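Local coordinates for periplasmic solute binding protein (Candidatus liberibacter, PDB 4CL2) that binds manganese and zinc ions in the periplasm and probably delivers them to a membrane transporter for uptake into the cell, at residues Ile17-Ala22 with Val26-Leu31; Ala124-Asp129 with Lys134-Asn139; Arg166-Ser171 with Val176-Asp181; Tyr188-Asn193 with Ser222-Gln227. All blocks are in the same frame, centred on the assembly; numbering follows the deposited sequence. Where two conformers were deposited one is given.

Three of the four contacts are buried packing, largely between regular elements; contact 4, partly buried, joins two loops beside the bound manganese. Contacts 1 and 2 touch through Y136, which packs on A22 and V26, and through a probable hydrogen bond from N139 ND2 to I21 O. Contacts 1 and 3 each bring a helix against a strand within a beta-alpha-beta unit, on opposite sides of the chain's centre, one with methyl groups and waters, the other with a phenyl ring. Contact 2 adds one buried hydrogen bond to its packing, whereas contact 4 relies on amides and an indole N-H. Backbone bonds from S171 tie contacts 3 and 4 together.

Contact 1 of 4, residues Ile17-Ala22 with Val26-Leu31; sequences ITQNIA and VTVTTL. With SO4 (sulfate ion), chain B.
A chi1 of -56° sets T18 OG1 beside the backbone N and leaves CG2 anti to that nitrogen, turned to V28, whose own chi1 of 171° places CG2 beside the V28 backbone N; the two methyls, T18 CG2 and V28 CG2, meet at 3.7 Å. One turn further along the helix, A22 CB packs 3.7 Å from V26 CG2. To one side of these apolar contacts Q19 bends at chi2 (62°), which brings its amide oxygen alongside the strand, with OE1 3.8 Å from V28 CB. The oxygen makes its polar link through water. One molecule donates to Q19 OE1 at 2.8 Å and accepts from V28 N, while a second donates both to Q19 OE1 and to V26 O, so a single amide oxygen serves two backbone groups of the strand. On the other end of that amide, NE2 is held by D24, which should limit its rotation. The hydroxyl of T18 is turned back to I14 O. Further along the strand, T30 N donates to a sulfate ion, probably from the crystallisation liquor. The methyl packing and water bridges join helix 12-22 to edge strand 27-30 in a beta-alpha-beta crossover of a parallel sheet.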
loop_
_atom_site.group_PDB
_atom_site.type_symbol
_atom_site.label_atom_id
_atom_site.label_comp_id
_atom_site.label_asym_id
_atom_site.label_seq_id
_atom_site.Cartn_x
_atom_site.Cartn_y
_atom_site.Cartn_z
ATOM N N ILE A 17 0.152 -6.301 8.783
ATOM C CA ILE A 17 0.778 -7.512 8.201
ATOM C C ILE A 17 1.602 -8.197 9.258
ATOM O O ILE A 17 1.517 -9.410 9.492
ATOM C CB ILE A 17 1.650 -7.143 6.995
ATOM C CG1 ILE A 17 0.769 -6.718 5.832
ATOM C CG2 ILE A 17 2.473 -8.380 6.555
ATOM C CD1 ILE A 17 1.534 -5.982 4.770
ATOM N N THR A 18 2.390 -7.392 9.960
ATOM C CA THR A 18 3.272 -7.970 10.999
ATOM C C THR A 18 2.487 -8.650 12.138
ATOM O O THR A 18 2.833 -9.752 12.588
ATOM C CB THR A 18 4.153 -6.864 11.564
ATOM O OG1 THR A 18 4.866 -6.240 10.485
ATOM C CG2 THR A 18 5.187 -7.446 12.514
ATOM N N GLN A 19 1.400 -8.036 12.565
ATOM C CA GLN A 19 0.544 -8.639 13.578
ATOM C C GLN A 19 0.016 -9.968 13.142
ATOM O O GLN A 19 -0.105 -10.870 13.955
ATOM C CB GLN A 19 -0.609 -7.699 13.925
ATOM C CG GLN A 19 -1.572 -8.202 14.987
ATOM C CD GLN A 19 -0.918 -8.428 16.354
ATOM O OE1 GLN A 19 0.062 -7.792 16.722
ATOM N NE2 GLN A 19 -1.456 -9.372 17.093
ATOM N N ASN A 20 -0.287 -10.132 11.862
ATOM C CA ASN A 20 -0.789 -11.426 11.427
ATOM C C ASN A 20 0.267 -12.514 11.376
ATOM O O ASN A 20 -0.035 -13.711 11.487
ATOM C CB ASN A 20 -1.431 -11.286 10.066
ATOM C CG ASN A 20 -2.835 -10.788 10.179
ATOM O OD1 ASN A 20 -3.772 -11.543 10.504
ATOM N ND2 ASN A 20 -3.005 -9.502 9.995
ATOM N N ILE A 21 1.528 -12.123 11.214
ATOM C CA ILE A 21 2.608 -13.095 11.207
ATOM C C ILE A 21 3.061 -13.406 12.638
ATOM O O ILE A 21 3.384 -14.539 12.948
ATOM C CB ILE A 21 3.757 -12.628 10.296
ATOM C CG1 ILE A 21 3.268 -12.410 8.821
ATOM C CG2 ILE A 21 4.943 -13.572 10.326
ATOM C CD1 ILE A 21 4.118 -11.418 8.091
ATOM N N ALA A 22 3.109 -12.395 13.507
ATOM C CA ALA A 22 3.659 -12.596 14.827
ATOM C C ALA A 22 2.636 -13.057 15.846
ATOM O O ALA A 22 2.984 -13.739 16.790
ATOM C CB ALA A 22 4.279 -11.322 15.288
ATOM N N VAL A 26 5.501 -11.176 19.616
ATOM C CA VAL A 26 6.175 -9.893 19.822
ATOM C C VAL A 26 5.112 -8.805 19.946
ATOM O O VAL A 26 3.958 -8.993 19.535
ATOM C CB VAL A 26 7.156 -9.533 18.694
ATOM C CG1 VAL A 26 8.156 -10.637 18.486
ATOM C CG2 VAL A 26 6.436 -9.136 17.409
ATOM N N THR A 27 5.511 -7.679 20.531
ATOM C CA THR A 27 4.679 -6.498 20.554
ATOM C C THR A 27 4.845 -5.722 19.276
ATOM O O THR A 27 5.946 -5.339 18.965
ATOM C CB THR A 27 5.044 -5.629 21.767
ATOM O OG1 THR A 27 4.843 -6.427 22.942
ATOM C CG2 THR A 27 4.171 -4.386 21.844
ATOM N N VAL A 28 3.768 -5.535 18.503
ATOM C CA VAL A 28 3.856 -4.824 17.248
ATOM C C VAL A 28 3.323 -3.402 17.497
ATOM O O VAL A 28 2.191 -3.202 18.010
ATOM C CB VAL A 28 3.035 -5.544 16.164
ATOM C CG1 VAL A 28 2.951 -4.694 14.914
ATOM C CG2 VAL A 28 3.675 -6.888 15.840
ATOM N N THR A 29 4.134 -2.432 17.179
ATOM C CA THR A 29 3.800 -1.001 17.261
ATOM C C THR A 29 3.838 -0.427 15.850
ATOM O O THR A 29 4.399 -1.061 14.888
ATOM C CB THR A 29 4.759 -0.287 18.182
ATOM O OG1 THR A 29 6.117 -0.555 17.778
ATOM C CG2 THR A 29 4.521 -0.713 19.630
ATOM N N THR A 30 3.259 0.766 15.731
ATOM C CA THR A 30 3.170 1.495 14.464
ATOM C C THR A 30 3.518 2.944 14.661
ATOM O O THR A 30 3.057 3.574 15.636
ATOM C CB THR A 30 1.709 1.375 13.908
ATOM O OG1 THR A 30 1.373 -0.009 13.731
ATOM C CG2 THR A 30 1.574 2.123 12.603
ATOM N N LEU A 31 4.301 3.512 13.755
ATOM C CA LEU A 31 4.648 4.917 13.858
ATOM C C LEU A 31 3.543 5.806 13.268
ATOM O O LEU A 31 2.965 6.584 13.994
ATOM C CB LEU A 31 5.974 5.213 13.156
ATOM C CG LEU A 31 6.484 6.639 13.134
ATOM C CD1 LEU A 31 6.807 7.093 14.550
ATOM C CD2 LEU A 31 7.763 6.795 12.303
HETATM S S SO4 B . 0.691 1.079 18.602
HETATM O O1 SO4 B . -0.408 1.759 17.894
HETATM O O2 SO4 B . 0.785 1.273 20.069
HETATM O O3 SO4 B . 1.869 1.671 18.098
HETATM O O4 SO4 B . 0.561 -0.366 18.394
HETATM O O HOH W 1 1.136 -6.691 19.089
HETATM O O HOH W 2 1.983 -9.578 17.424
#

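Contact 2 of 4, residues Ala124-Asp129 with Lys134-Asn139; sequences ALTALD and KKYELN
Y136 lays one face of its ring over L125, whose CB sits 3.8 Å from the ring centroid and only 3° off the normal, a CH-pi contact centred almost exactly. The leucine continues past the ring, and L125 CD1 reaches Y136 CD1 at 3.9 Å. T126 approaches differently: OG1 comes obliquely, 3.6 Å from Y136 CB, and its polar partner is R122 O in its own helix. The phenol end is fixed by D129, just beyond the helix. With CG anti to the backbone N (chi1 -177°), the aspartate brings its carboxylate to the ring edge, where Y136 OH donates to D129 OD2 at 2.6 Å, a short bond that uses the anti lone pair of that oxygen. Carboxylate and ring planes stand 70° apart. The same OD2 also accepts from N132 ND2, so two donors grip one buried oxygen, which would probably favour the ionised carboxylate. Packing on the ring and a bond at its hydroxyl should together restrain Y136. It also touches A22 and V26 of the neighbouring beta-alpha-beta unit. In form this is an alpha-alpha hairpin, in which a tyrosine of helix 133-158, the long helix that spans both lobes in this family of metal-binding proteins, closes back on the last turn of helix 111-128.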
loop_
_atom_site.group_PDB
_atom_site.type_symbol
_atom_site.label_atom_id
_atom_site.label_comp_id
_atom_site.label_asym_id
_atom_site.label_seq_id
_atom_site.Cartn_x
_atom_site.Cartn_y
_atom_site.Cartn_z
ATOM N N ALA A 124 12.509 -11.509 8.762
ATOM C CA ALA A 124 13.054 -10.609 9.776
ATOM C C ALA A 124 12.657 -10.991 11.205
ATOM O O ALA A 124 13.474 -10.935 12.126
ATOM C CB ALA A 124 12.645 -9.175 9.439
ATOM N N LEU A 125 11.413 -11.377 11.406
ATOM C CA LEU A 125 10.950 -11.820 12.713
ATOM C C LEU A 125 11.704 -13.051 13.172
ATOM O O LEU A 125 12.082 -13.133 14.325
ATOM C CB LEU A 125 9.461 -12.138 12.668
ATOM C CG LEU A 125 8.514 -10.931 12.607
ATOM C CD1 LEU A 125 7.085 -11.403 12.335
ATOM C CD2 LEU A 125 8.539 -10.068 13.880
ATOM N N THR A 126 11.988 -13.936 12.229
ATOM C CA THR A 126 12.667 -15.203 12.528
ATOM C C THR A 126 14.126 -14.916 12.919
ATOM O O THR A 126 14.659 -15.516 13.868
ATOM C CB THR A 126 12.483 -16.205 11.358
ATOM O OG1 THR A 126 11.094 -16.441 11.133
ATOM C CG2 THR A 126 13.232 -17.495 11.570
ATOM N N ALA A 127 14.768 -13.973 12.244
ATOM C CA ALA A 127 16.141 -13.615 12.589
ATOM C C ALA A 127 16.203 -12.940 13.964
ATOM O O ALA A 127 17.155 -13.144 14.725
ATOM C CB ALA A 127 16.722 -12.712 11.548
ATOM N N LEU A 128 15.204 -12.111 14.251
ATOM C CA LEU A 128 15.099 -11.454 15.528
ATOM C C LEU A 128 14.828 -12.443 16.668
ATOM O O LEU A 128 15.380 -12.283 17.777
ATOM C CB LEU A 128 13.982 -10.399 15.507
ATOM C CG LEU A 128 13.651 -9.642 16.807
ATOM C CD1 LEU A 128 14.818 -8.708 17.184
ATOM C CD2 LEU A 128 12.313 -8.921 16.668
ATOM N N ASP A 129 13.979 -13.441 16.414
ATOM C CA ASP A 129 13.401 -14.275 17.459
ATOM C C ASP A 129 13.393 -15.731 17.020
ATOM O O ASP A 129 12.346 -16.323 16.756
ATOM C CB ASP A 129 11.984 -13.785 17.734
ATOM C CG ASP A 129 11.311 -14.532 18.860
ATOM O OD1 ASP A 129 12.000 -14.995 19.791
ATOM O OD2 ASP A 129 10.048 -14.572 18.860
ATOM N N LYS A 134 9.324 -21.743 14.048
ATOM C CA LYS A 134 8.264 -22.642 13.542
ATOM C C LYS A 134 6.891 -21.992 13.561
ATOM O O LYS A 134 6.032 -22.217 12.666
ATOM C CB LYS A 134 8.246 -23.944 14.336
ATOM C CG LYS A 134 9.552 -24.722 14.112
ATOM C CD LYS A 134 9.919 -25.739 15.205
ATOM C CE LYS A 134 11.372 -26.194 15.033
ATOM N NZ LYS A 134 11.947 -26.733 16.287
ATOM N N LYS A 135 6.688 -21.136 14.536
ATOM C CA LYS A 135 5.459 -20.352 14.632
ATOM C C LYS A 135 5.349 -19.251 13.582
ATOM O O LYS A 135 4.327 -19.121 12.947
ATOM C CB LYS A 135 5.331 -19.755 16.057
ATOM C CG LYS A 135 5.238 -20.820 17.131
ATOM C CD LYS A 135 4.960 -20.187 18.505
ATOM C CE LYS A 135 4.733 -21.308 19.519
ATOM N NZ LYS A 135 4.236 -20.827 20.838
ATOM N N TYR A 136 6.413 -18.505 13.343
ATOM C CA TYR A 136 6.375 -17.502 12.286
ATOM C C TYR A 136 6.168 -18.189 10.931
ATOM O O TYR A 136 5.491 -17.645 10.071
ATOM C CB TYR A 136 7.645 -16.651 12.248
ATOM C CG TYR A 136 7.874 -15.860 13.511
ATOM C CD1 TYR A 136 6.901 -14.974 13.994
ATOM C CD2 TYR A 136 9.050 -15.967 14.211
ATOM C CE1 TYR A 136 7.114 -14.269 15.171
ATOM C CE2 TYR A 136 9.256 -15.221 15.346
ATOM C CZ TYR A 136 8.280 -14.385 15.814
ATOM O OH TYR A 136 8.420 -13.658 17.002
ATOM N N GLU A 137 6.756 -19.362 10.767
ATOM C CA GLU A 137 6.648 -20.122 9.494
ATOM C C GLU A 137 5.187 -20.487 9.245
ATOM O O GLU A 137 4.641 -20.259 8.147
ATOM C CB GLU A 137 7.567 -21.343 9.499
ATOM C CG GLU A 137 7.791 -21.957 8.101
ATOM C CD GLU A 137 8.849 -21.206 7.312
ATOM O OE1 GLU A 137 10.054 -21.332 7.683
ATOM O OE2 GLU A 137 8.468 -20.506 6.361
ATOM N N LEU A 138 4.559 -21.088 10.245
ATOM C CA LEU A 138 3.165 -21.483 10.106
ATOM C C LEU A 138 2.277 -20.283 9.889
ATOM O O LEU A 138 1.399 -20.241 8.996
ATOM C CB LEU A 138 2.743 -22.323 11.314
ATOM C CG LEU A 138 1.195 -22.425 11.463
ATOM C CD1 LEU A 138 0.721 -23.401 10.436
ATOM C CD2 LEU A 138 0.857 -22.880 12.884
ATOM N N ASN A 139 2.494 -19.239 10.703
ATOM C CA ASN A 139 1.645 -18.052 10.638
ATOM C C ASN A 139 1.733 -17.341 9.304
ATOM O O ASN A 139 0.712 -16.874 8.769
ATOM C CB ASN A 139 1.972 -17.055 11.754
ATOM C CG ASN A 139 1.705 -17.597 13.153
ATOM O OD1 ASN A 139 0.983 -18.590 13.336
ATOM N ND2 ASN A 139 2.270 -16.917 14.187
#

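Contact 3 of 4, residues Arg166-Ser171 with Val176-Asp181; sequences RWFVTS and VYLAED
Strand 167-170 faces the first turns of helix 176-182, and the two backbones come nearest at F168 and A179, whose CA atoms lie 6.8 Å apart. F168 carries the strand side of the contact. Its CG is anti to the carbonyl carbon (chi1 -72°), which sends the ring across to the helix, and CE2 does most of the touching. L178 meets it with a branch end, L178 CD2 lying 3.7 Å from F168 CE2; the two side chains cross at about a right angle, and the approach to the ring is oblique. A179 comes to another part of the same ring. Its backbone N lies at the edge, in the ring plane, 3.8 Å from F168 CE2, while the methyl A179 CB packs 4.0 Å from F168 CD2. One aromatic ring therefore spans two successive helix residues, meeting backbone at one and side chain at both, the side-chain contacts being apolar. The core continues past this pair: F168 stacks on F184 and reaches I270 and L274, and L178 packs on L267 and I270, so helix 259-274 closes over the same cluster. Within the beta-alpha-beta unit, strand 167-170 runs parallel to strand 185-188, with helix 176-182 forming the connection between them.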
loop_
_atom_site.group_PDB
_atom_site.type_symbol
_atom_site.label_atom_id
_atom_site.label_comp_id
_atom_site.label_asym_id
_atom_site.label_seq_id
_atom_site.Cartn_x
_atom_site.Cartn_y
_atom_site.Cartn_z
ATOM N N ARG A 166 -8.865 -2.326 -20.139
ATOM C CA ARG A 166 -7.892 -2.665 -19.115
ATOM C C ARG A 166 -7.035 -1.448 -18.640
ATOM O O ARG A 166 -5.834 -1.338 -18.872
ATOM C CB ARG A 166 -7.027 -3.820 -19.552
ATOM C CG ARG A 166 -7.877 -5.108 -19.735
ATOM C CD ARG A 166 -7.154 -6.217 -20.508
ATOM N NE ARG A 166 -6.178 -6.771 -19.643
ATOM C CZ ARG A 166 -6.314 -7.834 -18.818
ATOM N NH1 ARG A 166 -7.364 -8.615 -18.755
ATOM N NH2 ARG A 166 -5.303 -8.075 -18.067
ATOM N N TRP A 167 -7.714 -0.565 -17.966
ATOM C CA TRP A 167 -7.145 0.696 -17.460
ATOM C C TRP A 167 -7.547 0.846 -16.033
ATOM O O TRP A 167 -8.742 0.677 -15.700
ATOM C CB TRP A 167 -7.722 1.870 -18.204
ATOM C CG TRP A 167 -7.247 1.974 -19.583
ATOM C CD1 TRP A 167 -7.853 1.502 -20.695
ATOM C CD2 TRP A 167 -6.054 2.605 -20.008
ATOM N NE1 TRP A 167 -7.102 1.772 -21.778
ATOM C CE2 TRP A 167 -5.980 2.447 -21.386
ATOM C CE3 TRP A 167 -5.036 3.278 -19.350
ATOM C CZ2 TRP A 167 -4.936 2.962 -22.138
ATOM C CZ3 TRP A 167 -3.995 3.792 -20.099
ATOM C CH2 TRP A 167 -3.948 3.623 -21.464
ATOM N N PHE A 168 -6.588 1.198 -15.187
ATOM C CA PHE A 168 -6.851 1.550 -13.772
ATOM C C PHE A 168 -6.539 3.056 -13.727
ATOM O O PHE A 168 -5.373 3.418 -13.914
ATOM C CB PHE A 168 -5.948 0.866 -12.786
ATOM C CG PHE A 168 -6.205 -0.593 -12.607
ATOM C CD1 PHE A 168 -7.451 -1.156 -12.878
ATOM C CD2 PHE A 168 -5.177 -1.408 -12.160
ATOM C CE1 PHE A 168 -7.620 -2.524 -12.686
ATOM C CE2 PHE A 168 -5.372 -2.767 -11.976
ATOM C CZ PHE A 168 -6.600 -3.308 -12.243
ATOM N N VAL A 169 -7.556 3.884 -13.545
ATOM C CA VAL A 169 -7.392 5.379 -13.543
ATOM C C VAL A 169 -7.783 5.988 -12.190
ATOM O O VAL A 169 -8.872 5.808 -11.705
ATOM C CB VAL A 169 -8.211 6.040 -14.648
ATOM C CG1 VAL A 169 -7.976 7.564 -14.714
ATOM C CG2 VAL A 169 -7.854 5.394 -15.984
ATOM N N THR A 170 -6.820 6.617 -11.577
ATOM C CA THR A 170 -6.954 7.031 -10.193
ATOM C C THR A 170 -6.460 8.467 -10.086
ATOM O O THR A 170 -6.058 9.072 -11.089
ATOM C CB THR A 170 -6.159 6.174 -9.230
ATOM O OG1 THR A 170 -4.807 6.197 -9.650
ATOM C CG2 THR A 170 -6.654 4.750 -9.197
ATOM N N SER A 171 -6.518 9.007 -8.874
ATOM C CA SER A 171 -6.100 10.395 -8.675
ATOM C C SER A 171 -4.583 10.340 -8.375
ATOM O O SER A 171 -3.797 10.861 -9.185
ATOM C CB SER A 171 -6.916 11.025 -7.501
ATOM O OG SER A 171 -8.280 11.134 -7.931
ATOM N N VAL A 176 -0.176 1.562 -9.582
ATOM C CA VAL A 176 0.760 1.191 -10.641
ATOM C C VAL A 176 1.287 -0.242 -10.448
ATOM O O VAL A 176 1.497 -0.947 -11.461
ATOM C CB VAL A 176 1.901 2.168 -10.824
ATOM C CG1 VAL A 176 1.335 3.534 -11.202
ATOM C CG2 VAL A 176 2.773 2.287 -9.570
ATOM N N TYR A 177 1.516 -0.646 -9.210
ATOM C CA TYR A 177 1.901 -2.042 -8.937
ATOM C C TYR A 177 0.791 -3.063 -9.157
ATOM O O TYR A 177 1.078 -4.204 -9.637
ATOM C CB TYR A 177 2.506 -2.185 -7.567
ATOM C CG TYR A 177 3.814 -1.421 -7.394
ATOM C CD1 TYR A 177 3.819 -0.061 -6.981
ATOM C CD2 TYR A 177 5.043 -2.021 -7.638
ATOM C CE1 TYR A 177 5.013 0.639 -6.830
ATOM C CE2 TYR A 177 6.221 -1.330 -7.483
ATOM C CZ TYR A 177 6.216 0.018 -7.063
ATOM O OH TYR A 177 7.420 0.672 -6.936
ATOM N N LEU A 178 -0.463 -2.724 -8.823
ATOM C CA LEU A 178 -1.595 -3.548 -9.174
ATOM C C LEU A 178 -1.698 -3.757 -10.692
ATOM O O LEU A 178 -1.971 -4.847 -11.184
ATOM C CB LEU A 178 -2.891 -2.969 -8.642
ATOM C CG LEU A 178 -4.077 -3.914 -8.671
ATOM C CD1 LEU A 178 -3.813 -5.083 -7.745
ATOM C CD2 LEU A 178 -5.346 -3.206 -8.287
ATOM N N ALA A 179 -1.579 -2.654 -11.458
ATOM C CA ALA A 179 -1.617 -2.704 -12.897
ATOM C C ALA A 179 -0.560 -3.667 -13.458
ATOM O O ALA A 179 -0.834 -4.471 -14.351
ATOM C CB ALA A 179 -1.408 -1.289 -13.487
ATOM N N GLU A 180 0.654 -3.598 -12.919
ATOM C CA GLU A 180 1.758 -4.454 -13.384
ATOM C C GLU A 180 1.521 -5.932 -13.005
ATOM O O GLU A 180 1.882 -6.818 -13.755
ATOM C CB GLU A 180 3.095 -3.939 -12.822
ATOM C CG GLU A 180 4.350 -4.602 -13.411
ATOM C CD GLU A 180 4.725 -5.903 -12.719
ATOM O OE1 GLU A 180 4.202 -6.156 -11.637
ATOM O OE2 GLU A 180 5.471 -6.704 -13.331
ATOM N N ASP A 181 0.882 -6.155 -11.881
ATOM C CA ASP A 181 0.623 -7.539 -11.352
ATOM C C ASP A 181 -0.495 -8.179 -12.183
ATOM O O ASP A 181 -0.427 -9.352 -12.509
ATOM C CB ASP A 181 0.234 -7.457 -9.911
ATOM C CG ASP A 181 0.178 -8.811 -9.182
ATOM O OD1 ASP A 181 0.821 -9.698 -9.604
ATOM O OD2 ASP A 181 -0.298 -8.831 -8.046
#

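Contact 4 of 4, residues Tyr188-Asn193 with Ser222-Gln227; sequences YLWPIN and STNSDQ
N193 and N224, from two different loops, face each other and are joined by a hydrogen bond from N224 ND2 to N193 OD1 of 3.1 Å. It is nearly straight at the hydrogen (172°), and the acceptor lies close to the amide plane of N224, but the donor is tilted 27° from the carbonyl plane of N193. The two amides are turned almost perpendicular. A second donor grips the same oxygen: W190 NE1 lies 2.8 Å from N193 OD1, in the carbonyl plane, and the oxygen in turn lies in the plane of the indole. Two N-H groups on one oxygen should settle which end of the N193 amide is which, pointing ND2 the other way, to where T223 OG1 is 3.5 Å from N193 ND2. The indole also meets N224 at its edge, W190 CZ2 lying 3.9 Å from N224 ND2.

The next shell holds these groups in turn. N224 ND2 is also bonded to E221, and W190 makes a cation-pi contact with R198 and packs on P228. N193 N donates to E172, a ligand of the bound manganese along with H106 and D247, and the nearest atom of the N193 side chain is about 4 Å from the ion. N193, held by W190 and N224, thus sits in the second shell of the metal site of a family 9 solute-binding protein, consistent with positioning E172.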
loop_
_atom_site.group_PDB
_atom_site.type_symbol
_atom_site.label_atom_id
_atom_site.label_comp_id
_atom_site.label_asym_id
_atom_site.label_seq_id
_atom_site.Cartn_x
_atom_site.Cartn_y
_atom_site.Cartn_z
ATOM N N TYR A 188 -3.103 8.396 -14.058
ATOM C CA TYR A 188 -3.344 9.065 -12.789
ATOM C C TYR A 188 -3.042 10.536 -12.922
ATOM O O TYR A 188 -2.455 10.981 -13.922
ATOM C CB TYR A 188 -2.606 8.429 -11.612
ATOM C CG TYR A 188 -1.153 8.177 -11.868
ATOM C CD1 TYR A 188 -0.219 9.187 -11.704
ATOM C CD2 TYR A 188 -0.719 6.932 -12.354
ATOM C CE1 TYR A 188 1.135 8.949 -11.963
ATOM C CE2 TYR A 188 0.618 6.703 -12.634
ATOM C CZ TYR A 188 1.528 7.671 -12.401
ATOM O OH TYR A 188 2.846 7.390 -12.685
ATOM N N LEU A 189 -3.435 11.291 -11.894
ATOM C CA LEU A 189 -3.324 12.773 -11.918
ATOM C C LEU A 189 -2.045 13.323 -11.227
ATOM O O LEU A 189 -1.564 14.406 -11.599
ATOM C CB LEU A 189 -4.592 13.370 -11.278
ATOM C CG LEU A 189 -5.917 12.858 -11.816
ATOM C CD1 LEU A 189 -7.116 13.606 -11.204
ATOM C CD2 LEU A 189 -5.980 13.011 -13.309
ATOM N N TRP A 190 -1.542 12.609 -10.234
ATOM C CA TRP A 190 -0.257 12.904 -9.562
ATOM C C TRP A 190 0.326 11.639 -9.000
ATOM O O TRP A 190 -0.378 10.770 -8.523
ATOM C CB TRP A 190 -0.423 14.045 -8.497
ATOM C CG TRP A 190 -1.499 13.736 -7.456
ATOM C CD1 TRP A 190 -1.359 12.947 -6.374
ATOM C CD2 TRP A 190 -2.883 14.140 -7.475
ATOM N NE1 TRP A 190 -2.551 12.892 -5.678
ATOM C CE2 TRP A 190 -3.497 13.596 -6.339
ATOM C CE3 TRP A 190 -3.637 14.907 -8.318
ATOM C CZ2 TRP A 190 -4.843 13.789 -6.058
ATOM C CZ3 TRP A 190 -4.986 15.143 -8.009
ATOM C CH2 TRP A 190 -5.556 14.585 -6.873
ATOM N N PRO A 191 1.671 11.493 -9.002
ATOM C CA PRO A 191 2.299 10.200 -8.582
ATOM C C PRO A 191 2.099 9.832 -7.096
ATOM O O PRO A 191 1.766 8.682 -6.747
ATOM C CB PRO A 191 3.814 10.454 -8.835
ATOM C CG PRO A 191 3.871 11.646 -9.731
ATOM C CD PRO A 191 2.657 12.486 -9.497
ATOM N N ILE A 192 2.292 10.836 -6.243
ATOM C CA ILE A 192 2.230 10.768 -4.780
ATOM C C ILE A 192 1.481 11.996 -4.194
ATOM O O ILE A 192 1.584 13.107 -4.683
ATOM C CB ILE A 192 3.660 10.656 -4.168
ATOM C CG1 ILE A 192 4.451 9.548 -4.886
ATOM C CG2 ILE A 192 3.598 10.324 -2.676
ATOM C CD1 ILE A 192 5.900 9.394 -4.437
ATOM N N ASN A 193 0.615 11.746 -3.199
ATOM C CA ASN A 193 -0.105 12.808 -2.499
ATOM C C ASN A 193 0.914 13.690 -1.740
ATOM O O ASN A 193 1.824 13.176 -1.034
ATOM C CB ASN A 193 -1.131 12.254 -1.468
ATOM C CG ASN A 193 -2.238 11.408 -2.093
ATOM O OD1 ASN A 193 -2.721 11.683 -3.181
ATOM N ND2 ASN A 193 -2.682 10.384 -1.360
ATOM N N SER A 222 -8.950 7.572 -0.249
ATOM C CA SER A 222 -9.581 7.924 1.051
ATOM C C SER A 222 -8.826 9.047 1.770
ATOM O O SER A 222 -9.411 9.744 2.607
ATOM C CB SER A 222 -9.660 6.720 1.979
ATOM O OG SER A 222 -8.350 6.218 2.351
ATOM N N THR A 223 -7.596 9.302 1.367
ATOM C CA THR A 223 -6.843 10.428 1.965
ATOM C C THR A 223 -6.660 11.627 1.077
ATOM O O THR A 223 -5.894 12.509 1.432
ATOM C CB THR A 223 -5.502 9.961 2.498
ATOM O OG1 THR A 223 -4.610 9.575 1.436
ATOM C CG2 THR A 223 -5.722 8.763 3.397
ATOM N N ASN A 224 -7.343 11.691 -0.054
ATOM C CA ASN A 224 -7.270 12.878 -0.893
ATOM C C ASN A 224 -8.617 13.372 -1.301
ATOM O O ASN A 224 -9.615 12.808 -0.905
ATOM C CB ASN A 224 -6.284 12.662 -2.061
ATOM C CG ASN A 224 -6.680 11.536 -2.979
ATOM O OD1 ASN A 224 -7.865 11.277 -3.208
ATOM N ND2 ASN A 224 -5.684 10.891 -3.561
ATOM N N SER A 225 -8.673 14.547 -1.944
ATOM C CA SER A 225 -9.891 15.090 -2.439
ATOM C C SER A 225 -10.435 14.367 -3.653
ATOM O O SER A 225 -9.679 13.932 -4.543
ATOM C CB SER A 225 -9.695 16.598 -2.794
ATOM O OG SER A 225 -10.863 17.144 -3.341
ATOM N N ASP A 226 -11.768 14.286 -3.713
ATOM C CA ASP A 226 -12.463 13.792 -4.892
ATOM C C ASP A 226 -12.669 14.802 -5.990
ATOM O O ASP A 226 -13.188 14.468 -7.033
ATOM C CB ASP A 226 -13.800 13.105 -4.539
ATOM C CG ASP A 226 -14.859 14.044 -3.994
ATOM O OD1 ASP A 226 -14.688 15.282 -3.957
ATOM O OD2 ASP A 226 -15.953 13.536 -3.681
ATOM N N GLN A 227 -12.318 16.056 -5.745
ATOM C CA GLN A 227 -12.682 17.099 -6.700
ATOM C C GLN A 227 -11.928 16.958 -8.042
ATOM O O GLN A 227 -12.529 17.065 -9.108
ATOM C CB GLN A 227 -12.548 18.503 -6.056
ATOM C CG GLN A 227 -13.510 18.692 -4.885
ATOM C CD GLN A 227 -13.736 20.163 -4.517
ATOM O OE1 GLN A 227 -14.226 20.952 -5.335
ATOM N NE2 GLN A 227 -13.375 20.538 -3.295
#